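Local coordinates for fatty acid-binding protein homolog 1 (Echinococcus granulosus, PDB 1O8V) that binds long-chain fatty acids such as palmitate inside a beta-barrel and is implicated in the acquisition, storage and transport of lipids, at residues E15-I20 with V124-T129; M93-D98 with I106-E111; N35-N40 with S55-K60. One frame throughout, in Å; residues are numbered along the deposited sequence.

Interaction 1: residues E15-I20 with V124-T129; sequences EGFDKI and VVCVRT. With PLM (palmitic acid), chain B.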
loop_
_atom_site.group_PDB
_atom_site.type_symbol
_atom_site.label_atom_id
_atom_site.label_comp_id
_atom_site.label_asym_id
_atom_site.label_seq_id
_atom_site.Cartn_x
_atom_site.Cartn_y
_atom_site.Cartn_z
ATOM N N GLU A 15 -9.841 6.028 -6.057
ATOM C CA GLU A 15 -9.882 6.874 -7.220
ATOM C C GLU A 15 -8.502 6.895 -7.846
ATOM O O GLU A 15 -7.512 7.003 -7.126
ATOM C CB GLU A 15 -10.314 8.295 -6.835
ATOM C CG GLU A 15 -11.781 8.367 -6.437
ATOM C CD GLU A 15 -12.212 9.710 -5.854
ATOM O OE1 GLU A 15 -11.347 10.600 -5.649
ATOM O OE2 GLU A 15 -13.435 9.868 -5.592
ATOM N N GLY A 16 -8.434 6.719 -9.161
ATOM C CA GLY A 16 -7.184 6.806 -9.890
ATOM C C GLY A 16 -6.274 5.596 -9.896
ATOM O O GLY A 16 -5.184 5.627 -10.470
ATOM N N PHE A 17 -6.696 4.518 -9.251
ATOM C CA PHE A 17 -5.867 3.318 -9.219
ATOM C C PHE A 17 -5.682 2.728 -10.606
ATOM O O PHE A 17 -4.631 2.128 -10.882
ATOM C CB PHE A 17 -6.476 2.261 -8.296
ATOM C CG PHE A 17 -5.519 1.179 -7.846
ATOM C CD1 PHE A 17 -4.324 1.498 -7.239
ATOM C CD2 PHE A 17 -5.870 -0.157 -7.964
ATOM C CE1 PHE A 17 -3.492 0.510 -6.768
ATOM C CE2 PHE A 17 -5.025 -1.164 -7.522
ATOM C CZ PHE A 17 -3.854 -0.831 -6.920
ATOM N N ASP A 18 -6.715 2.828 -11.448
ATOM C CA ASP A 18 -6.574 2.378 -12.831
ATOM C C ASP A 18 -5.418 3.068 -13.534
ATOM O O ASP A 18 -4.587 2.411 -14.152
ATOM C CB ASP A 18 -7.876 2.537 -13.628
ATOM C CG ASP A 18 -8.475 3.943 -13.564
ATOM O OD1 ASP A 18 -8.210 4.748 -12.639
ATOM O OD2 ASP A 18 -9.297 4.319 -14.436
ATOM N N LYS A 19 -5.340 4.375 -13.389
ATOM C CA LYS A 19 -4.267 5.135 -14.003
ATOM C C LYS A 19 -2.890 4.764 -13.459
ATOM O O LYS A 19 -1.941 4.720 -14.214
ATOM C CB LYS A 19 -4.534 6.627 -13.879
ATOM C CG LYS A 19 -5.862 6.981 -14.512
ATOM C CD LYS A 19 -6.181 8.429 -14.390
ATOM C CE LYS A 19 -7.256 8.833 -15.365
ATOM N NZ LYS A 19 -7.376 10.315 -15.429
ATOM N N ILE A 20 -2.793 4.460 -12.159
ATOM C CA ILE A 20 -1.537 4.011 -11.557
ATOM C C ILE A 20 -1.114 2.683 -12.186
ATOM O O ILE A 20 0.028 2.512 -12.607
ATOM C CB ILE A 20 -1.708 3.827 -10.019
ATOM C CG1 ILE A 20 -1.824 5.182 -9.318
ATOM C CG2 ILE A 20 -0.560 3.029 -9.432
ATOM C CD1 ILE A 20 -0.573 6.028 -9.346
ATOM N N VAL A 124 0.886 10.862 -11.829
ATOM C CA VAL A 124 -0.387 10.186 -11.586
ATOM C C VAL A 124 -0.666 10.070 -10.120
ATOM O O VAL A 124 0.232 9.715 -9.348
ATOM C CB VAL A 124 -0.386 8.773 -12.208
ATOM C CG1 VAL A 124 -1.741 8.088 -11.988
ATOM C CG2 VAL A 124 -0.051 8.828 -13.701
ATOM N N VAL A 125 -1.888 10.413 -9.725
ATOM C CA VAL A 125 -2.298 10.400 -8.340
ATOM C C VAL A 125 -3.533 9.523 -8.121
ATOM O O VAL A 125 -4.525 9.630 -8.839
ATOM C CB VAL A 125 -2.619 11.817 -7.815
ATOM C CG1 VAL A 125 -2.933 11.771 -6.350
ATOM C CG2 VAL A 125 -1.477 12.763 -8.094
ATOM N N CYS A 126 -3.441 8.648 -7.119
ATOM C CA CYS A 126 -4.547 7.801 -6.717
ATOM C C CYS A 126 -4.756 7.989 -5.217
ATOM O O CYS A 126 -3.808 8.145 -4.463
ATOM C CB CYS A 126 -4.195 6.340 -7.036
ATOM S SG CYS A 126 -5.021 5.105 -6.012
ATOM N N VAL A 127 -6.013 7.992 -4.779
ATOM C CA VAL A 127 -6.308 7.993 -3.359
ATOM C C VAL A 127 -7.264 6.850 -3.050
ATOM O O VAL A 127 -8.307 6.738 -3.699
ATOM C CB VAL A 127 -6.943 9.326 -2.879
ATOM C CG1 VAL A 127 -7.072 9.275 -1.390
ATOM C CG2 VAL A 127 -6.106 10.519 -3.309
ATOM N N ARG A 128 -6.886 6.031 -2.073
ATOM C CA ARG A 128 -7.670 4.898 -1.566
ATOM C C ARG A 128 -7.990 5.114 -0.106
ATOM O O ARG A 128 -7.086 5.306 0.717
ATOM C CB ARG A 128 -6.901 3.597 -1.776
ATOM C CG ARG A 128 -6.821 3.242 -3.256
ATOM C CD ARG A 128 -5.649 2.364 -3.627
ATOM N NE ARG A 128 -5.802 0.947 -3.317
ATOM C CZ ARG A 128 -6.524 0.065 -3.990
ATOM N NH1 ARG A 128 -7.363 0.420 -4.956
ATOM N NH2 ARG A 128 -6.463 -1.220 -3.616
ATOM N N THR A 129 -9.294 5.140 0.208
ATOM C CA THR A 129 -9.757 5.486 1.545
ATOM C C THR A 129 -10.300 4.263 2.253
ATOM O O THR A 129 -11.143 3.546 1.701
ATOM C CB THR A 129 -10.856 6.541 1.425
ATOM O OG1 THR A 129 -10.356 7.667 0.694
ATOM C CG2 THR A 129 -11.265 7.067 2.787
HETATM C C1 PLM B . -2.940 0.660 -0.795
HETATM O O1 PLM B . -4.226 0.735 -0.894
HETATM O O2 PLM B . -2.450 0.355 0.391
HETATM C C2 PLM B . -2.086 0.934 -2.030
HETATM C C3 PLM B . -1.122 -0.197 -2.351
HETATM C C4 PLM B . -0.473 0.087 -3.708
HETATM C C5 PLM B . 0.592 -0.957 -4.024
HETATM C C6 PLM B . 1.377 -0.654 -5.309
HETATM C C7 PLM B . 0.572 -0.655 -6.611
HETATM C C8 PLM B . 0.578 -2.035 -7.221
HETATM C C9 PLM B . -0.323 -2.193 -8.434
HETATM C CA PLM B . -0.829 -3.622 -8.517
HETATM C CB PLM B . -2.327 -3.733 -8.613
HETATM C CC PLM B . -2.851 -5.168 -8.574
HETATM C CD PLM B . -4.171 -5.248 -7.838
HETATM C CE PLM B . -4.079 -5.740 -6.403
HETATM C CF PLM B . -5.437 -5.636 -5.715
HETATM C CG PLM B . -5.437 -6.100 -4.262
#

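Interaction 2: residues M93-D98 with I106-E111; sequences MKHEQD and IERVVE. With PLM (palmitic acid), chain B.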
loop_
_atom_site.group_PDB
_atom_site.type_symbol
_atom_site.label_atom_id
_atom_site.label_comp_id
_atom_site.label_asym_id
_atom_site.label_seq_id
_atom_site.Cartn_x
_atom_site.Cartn_y
_atom_site.Cartn_z
ATOM N N MET A 93 3.001 7.631 6.988
ATOM C CA MET A 93 3.787 6.491 6.581
ATOM C C MET A 93 4.189 6.718 5.125
ATOM O O MET A 93 3.326 6.883 4.268
ATOM C CB MET A 93 3.005 5.196 6.754
ATOM C CG MET A 93 3.872 3.980 6.450
ATOM S SD MET A 93 3.053 2.396 6.144
ATOM C CE MET A 93 1.889 2.423 7.470
ATOM N N LYS A 94 5.496 6.685 4.870
ATOM C CA LYS A 94 6.063 6.875 3.547
ATOM C C LYS A 94 6.635 5.540 3.099
ATOM O O LYS A 94 7.563 5.007 3.704
ATOM C CB LYS A 94 7.139 7.968 3.575
ATOM C CG LYS A 94 6.598 9.353 3.909
ATOM C CD LYS A 94 7.703 10.319 4.226
ATOM C CE LYS A 94 8.222 11.027 2.990
ATOM N NZ LYS A 94 9.403 11.868 3.361
ATOM N N HIS A 95 6.109 5.022 2.005
ATOM C CA HIS A 95 6.435 3.700 1.511
ATOM C C HIS A 95 6.791 3.850 0.022
ATOM O O HIS A 95 5.928 4.096 -0.802
ATOM C CB HIS A 95 5.201 2.826 1.716
ATOM C CG HIS A 95 5.325 1.407 1.245
ATOM N ND1 HIS A 95 4.278 0.518 1.377
ATOM C CD2 HIS A 95 6.340 0.706 0.669
ATOM C CE1 HIS A 95 4.622 -0.645 0.865
ATOM N NE2 HIS A 95 5.872 -0.572 0.456
ATOM N N GLU A 96 8.082 3.734 -0.308
ATOM C CA GLU A 96 8.515 3.755 -1.708
ATOM C C GLU A 96 8.740 2.350 -2.242
ATOM O O GLU A 96 9.141 1.465 -1.502
ATOM C CB GLU A 96 9.794 4.556 -1.915
ATOM C CG GLU A 96 10.993 3.936 -1.214
ATOM C CD GLU A 96 12.255 4.776 -1.347
ATOM O OE1 GLU A 96 12.428 5.810 -0.662
ATOM O OE2 GLU A 96 13.101 4.341 -2.152
ATOM N N GLN A 97 8.523 2.176 -3.538
ATOM C CA GLN A 97 8.714 0.897 -4.236
ATOM C C GLN A 97 9.396 1.173 -5.567
ATOM O O GLN A 97 8.775 1.730 -6.479
ATOM C CB GLN A 97 7.383 0.204 -4.514
ATOM C CG GLN A 97 6.576 -0.155 -3.300
ATOM C CD GLN A 97 5.224 -0.651 -3.635
ATOM O OE1 GLN A 97 4.571 -0.123 -4.544
ATOM N NE2 GLN A 97 4.732 -1.599 -2.840
ATOM N N ASP A 98 10.655 0.778 -5.707
ATOM C CA ASP A 98 11.416 0.991 -6.933
ATOM C C ASP A 98 11.458 -0.310 -7.721
ATOM O O ASP A 98 12.065 -1.288 -7.281
ATOM C CB ASP A 98 12.836 1.436 -6.548
ATOM C CG ASP A 98 13.759 1.525 -7.716
ATOM O OD1 ASP A 98 13.275 1.627 -8.865
ATOM O OD2 ASP A 98 15.002 1.529 -7.523
ATOM N N ILE A 106 3.938 5.776 -2.004
ATOM C CA ILE A 106 2.705 5.599 -1.249
ATOM C C ILE A 106 2.844 6.416 0.037
ATOM O O ILE A 106 3.882 6.405 0.688
ATOM C CB ILE A 106 2.465 4.100 -0.912
ATOM C CG1 ILE A 106 2.543 3.252 -2.177
ATOM C CG2 ILE A 106 1.146 3.928 -0.202
ATOM C CD1 ILE A 106 2.676 1.762 -1.897
ATOM N N GLU A 107 1.795 7.154 0.392
ATOM C CA GLU A 107 1.737 7.873 1.665
ATOM C C GLU A 107 0.463 7.422 2.347
ATOM O O GLU A 107 -0.595 7.483 1.735
ATOM C CB GLU A 107 1.707 9.399 1.461
ATOM C CG GLU A 107 2.901 10.023 0.736
ATOM C CD GLU A 107 2.620 11.427 0.147
ATOM O OE1 GLU A 107 1.509 11.984 0.326
ATOM O OE2 GLU A 107 3.528 12.000 -0.529
ATOM N N ARG A 108 0.553 6.987 3.592
ATOM C CA ARG A 108 -0.629 6.640 4.366
ATOM C C ARG A 108 -0.764 7.607 5.522
ATOM O O ARG A 108 0.205 7.859 6.219
ATOM C CB ARG A 108 -0.532 5.211 4.892
ATOM C CG ARG A 108 -0.544 4.159 3.761
ATOM C CD ARG A 108 -0.416 2.727 4.211
ATOM N NE ARG A 108 -0.500 1.834 3.061
ATOM C CZ ARG A 108 0.536 1.296 2.455
ATOM N NH1 ARG A 108 1.768 1.527 2.853
ATOM N NH2 ARG A 108 0.334 0.563 1.379
ATOM N N VAL A 109 -1.959 8.147 5.690
ATOM C CA VAL A 109 -2.249 9.023 6.838
ATOM C C VAL A 109 -3.535 8.595 7.513
ATOM O O VAL A 109 -4.452 8.137 6.844
ATOM C CB VAL A 109 -2.348 10.466 6.404
ATOM C CG1 VAL A 109 -1.064 10.894 5.706
ATOM C CG2 VAL A 109 -3.544 10.708 5.509
ATOM N N VAL A 110 -3.579 8.756 8.829
ATOM C CA VAL A 110 -4.737 8.374 9.616
ATOM C C VAL A 110 -5.287 9.609 10.323
ATOM O O VAL A 110 -4.555 10.379 10.947
ATOM C CB VAL A 110 -4.368 7.325 10.641
ATOM C CG1 VAL A 110 -5.467 7.175 11.734
ATOM C CG2 VAL A 110 -4.100 6.000 9.957
ATOM N N GLU A 111 -6.593 9.747 10.236
ATOM C CA GLU A 111 -7.298 10.741 11.030
ATOM C C GLU A 111 -8.546 10.066 11.536
ATOM O O GLU A 111 -9.454 9.755 10.759
ATOM C CB GLU A 111 -7.649 11.961 10.205
ATOM C CG GLU A 111 -8.409 13.047 10.981
ATOM C CD GLU A 111 -7.622 13.610 12.160
ATOM O OE1 GLU A 111 -6.478 14.054 11.954
ATOM O OE2 GLU A 111 -8.131 13.568 13.306
HETATM C C1 PLM B . -2.940 0.660 -0.795
HETATM O O1 PLM B . -4.226 0.735 -0.894
HETATM O O2 PLM B . -2.450 0.355 0.391
HETATM C C2 PLM B . -2.086 0.934 -2.030
HETATM C C3 PLM B . -1.122 -0.197 -2.351
HETATM C C4 PLM B . -0.473 0.087 -3.708
HETATM C C5 PLM B . 0.592 -0.957 -4.024
HETATM C C6 PLM B . 1.377 -0.654 -5.309
HETATM C C7 PLM B . 0.572 -0.655 -6.611
HETATM C C8 PLM B . 0.578 -2.035 -7.221
HETATM C C9 PLM B . -0.323 -2.193 -8.434
HETATM C CA PLM B . -0.829 -3.622 -8.517
HETATM C CB PLM B . -2.327 -3.733 -8.613
HETATM C CC PLM B . -2.851 -5.168 -8.574
HETATM C CD PLM B . -4.171 -5.248 -7.838
HETATM C CE PLM B . -4.079 -5.740 -6.403
HETATM C CF PLM B . -5.437 -5.636 -5.715
HETATM C CG PLM B . -5.437 -6.100 -4.262
#

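Interaction 3: residues N35-N40 with S55-K60; sequences NLVKPN and SESTFK. With PLM (palmitic acid), chain B.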
loop_
_atom_site.group_PDB
_atom_site.type_symbol
_atom_site.label_atom_id
_atom_site.label_comp_id
_atom_site.label_asym_id
_atom_site.label_seq_id
_atom_site.Cartn_x
_atom_site.Cartn_y
_atom_site.Cartn_z
ATOM N N ASN A 35 -9.157 -3.172 -10.277
ATOM C CA ASN A 35 -10.161 -2.119 -10.253
ATOM C C ASN A 35 -11.442 -2.564 -9.520
ATOM O O ASN A 35 -12.263 -1.718 -9.118
ATOM C CB ASN A 35 -10.474 -1.654 -11.693
ATOM C CG ASN A 35 -9.365 -0.760 -12.293
ATOM O OD1 ASN A 35 -8.836 0.113 -11.605
ATOM N ND2 ASN A 35 -9.033 -0.958 -13.589
ATOM N N LEU A 36 -11.613 -3.871 -9.383
ATOM C CA LEU A 36 -12.804 -4.452 -8.753
ATOM C C LEU A 36 -12.631 -4.601 -7.236
ATOM O O LEU A 36 -13.565 -4.373 -6.453
ATOM C CB LEU A 36 -13.137 -5.835 -9.371
ATOM C CG LEU A 36 -13.963 -5.941 -10.657
ATOM C CD1 LEU A 36 -13.947 -7.359 -11.211
ATOM C CD2 LEU A 36 -15.390 -5.450 -10.451
ATOM N N VAL A 37 -11.437 -4.992 -6.814
ATOM C CA VAL A 37 -11.267 -5.482 -5.443
ATOM C C VAL A 37 -11.199 -4.371 -4.399
ATOM O O VAL A 37 -10.784 -3.234 -4.658
ATOM C CB VAL A 37 -10.067 -6.457 -5.315
ATOM C CG1 VAL A 37 -10.222 -7.641 -6.272
ATOM C CG2 VAL A 37 -8.753 -5.757 -5.516
ATOM N N LYS A 38 -11.665 -4.717 -3.204
ATOM C CA LYS A 38 -11.719 -3.813 -2.061
ATOM C C LYS A 38 -11.026 -4.532 -0.910
ATOM O O LYS A 38 -11.677 -5.224 -0.105
ATOM C CB LYS A 38 -13.162 -3.472 -1.697
ATOM C CG LYS A 38 -13.965 -2.839 -2.811
ATOM C CD LYS A 38 -15.429 -2.644 -2.410
ATOM C CE LYS A 38 -16.302 -2.381 -3.616
ATOM N NZ LYS A 38 -17.587 -1.723 -3.237
ATOM N N PRO A 39 -9.714 -4.398 -0.813
ATOM C CA PRO A 39 -8.966 -5.179 0.165
ATOM C C PRO A 39 -9.117 -4.684 1.578
ATOM O O PRO A 39 -9.556 -3.560 1.837
ATOM C CB PRO A 39 -7.509 -5.025 -0.282
ATOM C CG PRO A 39 -7.464 -3.772 -0.993
ATOM C CD PRO A 39 -8.818 -3.543 -1.611
ATOM N N ASN A 40 -8.725 -5.554 2.497
ATOM C CA ASN A 40 -8.448 -5.179 3.868
ATOM C C ASN A 40 -6.954 -4.896 3.989
ATOM O O ASN A 40 -6.141 -5.268 3.135
ATOM C CB ASN A 40 -8.846 -6.294 4.836
ATOM C CG ASN A 40 -10.346 -6.526 4.892
ATOM O OD1 ASN A 40 -11.147 -5.595 4.767
ATOM N ND2 ASN A 40 -10.740 -7.783 5.103
ATOM N N SER A 55 -2.535 -7.667 3.306
ATOM C CA SER A 55 -3.658 -7.242 2.492
ATOM C C SER A 55 -4.399 -8.473 2.019
ATOM O O SER A 55 -3.802 -9.341 1.373
ATOM C CB SER A 55 -3.161 -6.413 1.310
ATOM O OG SER A 55 -4.236 -5.979 0.499
ATOM N N GLU A 56 -5.687 -8.550 2.365
ATOM C CA GLU A 56 -6.558 -9.681 2.048
ATOM C C GLU A 56 -7.610 -9.232 1.042
ATOM O O GLU A 56 -8.272 -8.223 1.244
ATOM C CB GLU A 56 -7.272 -10.172 3.319
ATOM C CG GLU A 56 -6.355 -10.725 4.406
ATOM C CD GLU A 56 -7.113 -11.148 5.660
ATOM O OE1 GLU A 56 -8.138 -10.508 5.986
ATOM O OE2 GLU A 56 -6.682 -12.131 6.301
ATOM N N SER A 57 -7.759 -9.981 -0.044
ATOM C CA SER A 57 -8.825 -9.732 -1.019
ATOM C C SER A 57 -9.134 -11.000 -1.817
ATOM O O SER A 57 -8.421 -12.000 -1.721
ATOM C CB SER A 57 -8.462 -8.588 -1.963
ATOM O OG SER A 57 -7.546 -8.993 -2.969
ATOM N N THR A 58 -10.189 -10.940 -2.618
ATOM C CA THR A 58 -10.529 -12.056 -3.485
ATOM C C THR A 58 -9.391 -12.396 -4.466
ATOM O O THR A 58 -9.260 -13.535 -4.892
ATOM C CB THR A 58 -11.862 -11.783 -4.222
ATOM O OG1 THR A 58 -12.263 -12.959 -4.933
ATOM C CG2 THR A 58 -11.703 -10.720 -5.288
ATOM N N PHE A 59 -8.537 -11.426 -4.779
ATOM C CA PHE A 59 -7.368 -11.679 -5.636
ATOM C C PHE A 59 -6.352 -12.643 -4.998
ATOM O O PHE A 59 -5.999 -13.673 -5.575
ATOM C CB PHE A 59 -6.706 -10.338 -5.967
ATOM C CG PHE A 59 -5.606 -10.410 -6.990
ATOM C CD1 PHE A 59 -5.633 -11.324 -8.039
ATOM C CD2 PHE A 59 -4.546 -9.516 -6.912
ATOM C CE1 PHE A 59 -4.596 -11.355 -8.986
ATOM C CE2 PHE A 59 -3.520 -9.542 -7.848
ATOM C CZ PHE A 59 -3.548 -10.454 -8.883
ATOM N N LYS A 60 -5.890 -12.300 -3.802
ATOM C CA LYS A 60 -4.903 -13.109 -3.070
ATOM C C LYS A 60 -4.648 -12.451 -1.720
ATOM O O LYS A 60 -5.087 -11.324 -1.476
ATOM C CB LYS A 60 -3.566 -13.222 -3.839
ATOM C CG LYS A 60 -3.054 -11.902 -4.430
ATOM C CD LYS A 60 -1.637 -12.049 -5.069
ATOM C CE LYS A 60 -1.687 -12.373 -6.552
ATOM N NZ LYS A 60 -0.394 -12.111 -7.275
HETATM C C1 PLM B . -2.940 0.660 -0.795
HETATM O O1 PLM B . -4.226 0.735 -0.894
HETATM O O2 PLM B . -2.450 0.355 0.391
HETATM C C2 PLM B . -2.086 0.934 -2.030
HETATM C C3 PLM B . -1.122 -0.197 -2.351
HETATM C C4 PLM B . -0.473 0.087 -3.708
HETATM C C5 PLM B . 0.592 -0.957 -4.024
HETATM C C6 PLM B . 1.377 -0.654 -5.309
HETATM C C7 PLM B . 0.572 -0.655 -6.611
HETATM C C8 PLM B . 0.578 -2.035 -7.221
HETATM C C9 PLM B . -0.323 -2.193 -8.434
HETATM C CA PLM B . -0.829 -3.622 -8.517
HETATM C CB PLM B . -2.327 -3.733 -8.613
HETATM C CC PLM B . -2.851 -5.168 -8.574
HETATM C CD PLM B . -4.171 -5.248 -7.838
HETATM C CE PLM B . -4.079 -5.740 -6.403
HETATM C CF PLM B . -5.437 -5.636 -5.715
HETATM C CG PLM B . -5.437 -6.100 -4.262
#

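Interaction 1: residues E15-I20 with V124-T129
Where strand 7-15 gives way to the helical lid of the fatty-acid-binding barrel, the turn into helix 17-24 is fastened to strand 124-132, and Phe17 and Arg128 meet beside the bound palmitic acid. At the end of strand 7-15, Glu15 and Val127 form an antiparallel hydrogen-bonded pair: Glu15 N donates to Val127 O at 2.9 Å, and Val127 N returns a bond to Glu15 O. Gly16, with positive phi at the N-cap, then turns the chain into the helix while its backbone runs close against Cys126. The Arg128 guanidinium lies flat over one face of the Phe17 ring, planes 22° apart, in a cation-pi stack with CZ of Arg128 3.9 Å from the centroid of that ring. A bend at chi3 (78°) turns the arginine so that NE, at the guanidinium edge, gives a 2.9 Å hydrogen bond to O1 of the palmitic acid while the face stays on the phenyl ring. NH1 also bonds Ser14 OG, a second hold on the rotation of the group. Phe17 touches the acyl chain as well, its CZ 3.7 Å from CB of palmitic acid. Cys126 SG approaches the same ring obliquely, a sulfur-aromatic contact. One turn into the helix, Ile20 CD1 rests 3.5 Å from Val124 CG1, and Ile20 CG1 is tight against Cys126 CB at 3.5 Å. Beyond this seam Ile20 and Cys126 continue onto Val119 of strand 114-121, while Arg128 reaches Met11 on strand 7-15, its other neighbour in the barrel wall.

Interaction 2: residues M93-D98 with I106-E111
Arg108 NH1 donates to His95 ND1 at 3.1 Å in a nearly straight bond (171°) that lies in both the imidazole and the guanidinium planes, though the planes themselves are 43° apart. The neighbouring nitrogen NH2 gives a 3.0 Å hydrogen bond to O2 of palmitic acid, again at the guanidinium edge, so two nitrogens of one flat group serve different acceptors. Met93 runs alongside the arginine in the same direction; its SD receives a weak bond from Arg108 NH1 at 3.6 Å. Ile106 supplies the apolar packing for both flat groups: CD1 sits over one face of the His95 ring, 4.1 Å from its centroid in a CH-pi contact, and CG2 lies over the centre of the guanidinium. Gln97 OE1 approaches the acyl chain, 3.3 Å from C6 of palmitic acid.

The arginine reaches the carboxylate by a chain extended from CG to NE. Imidazole rotation is fixed from its far end, where His95 NE2 bonds Glu74 OE1, an oxygen that also takes Gln97 NE2. If Glu74 is ionised, it would probably polarise the imidazole and strengthen ND1 as an acceptor. Phe5 and Met53 pack on Arg108 from other parts of the barrel. The backbone pairing places these side chains next to each other on one face: Met93 with Arg108 and His95 with Ile106 are hydrogen-bonded pairs, and Arg108 N to Met93 O measures 2.9 Å. Between them Lys94 and Glu107 form a non-hydrogen-bonded pair on the outer face, each turned to another partner, Glu89 and Lys120 respectively. This is an antiparallel beta hairpin of the fatty-acid-binding protein barrel, its inner face bearing an arginine that, with Arg128 and Tyr130, holds the ligand carboxylate.

Interaction 3: residues N35-N40 with S55-K60
Val37 and Thr58 cross obliquely, methyl against methyl, with CG1 of Val37 3.6 Å from CG2 of Thr58. The other branch of the valine goes to the ligand: chi1 of -57° puts CG1 anti to the carbonyl carbon and leaves CG2 between the backbone N and the carbonyl carbon, where it meets CF of palmitic acid at 3.3 Å. Phe59 approaches the same end of the chain from the facing segment, its CD2 3.8 Å from CE of palmitic acid, with the chain carbon oblique to the ring. Ser57 OG lies near the terminal carbon CG of the ligand and also accepts from Phe59 N, forming an ST turn that shapes the backbone ahead of the phenyl ring.

Farther along, Pro39 CB lies 3.5 Å from Ser55 OG and packs on Ser57 CB. Here the backbones take over: Asn40 N donates to Glu56 O at 3.0 Å, while the return bond from Glu56 N to Asn40 O is long and weak. Side chains of Asn40 and Glu56 cross, their amide and carboxylate planes 49° apart, with ND2 of Asn40 3.9 Å from OE1 of Glu56. Pro39 also touches Arg128 and Tyr130 of strand 124-132. The contact thus joins the link between helix 28-36 and strand 40-47 to the end of strand 50-56 and the turn after it, in the portal region by which fatty-acid-binding proteins are thought to admit their ligands.

All three contacts touch the same palmitic acid: interactions 1 and 2 both bond its carboxyl group, interaction 3 meets the far end of the chain. Interaction 2 is the buried one, a regular hairpin whose inward arginine bonds the carboxyl group. Interactions 1 and 3 are only partly buried; interaction 1 joins the start of a lid helix to a barrel strand, interaction 3 the segment after the second helix to a strand end and turn. They meet directly, Arg128 NH2 against Pro39 CG and Asp18 CB beside Asn35 OD1; the latter pair lies between the two successive helices. Interaction 1 mixes chemistries, its arginine serving carboxylate and phenyl ring together, whereas interaction 3 offers chiefly methyl, ring and hydroxyl contacts to the tail.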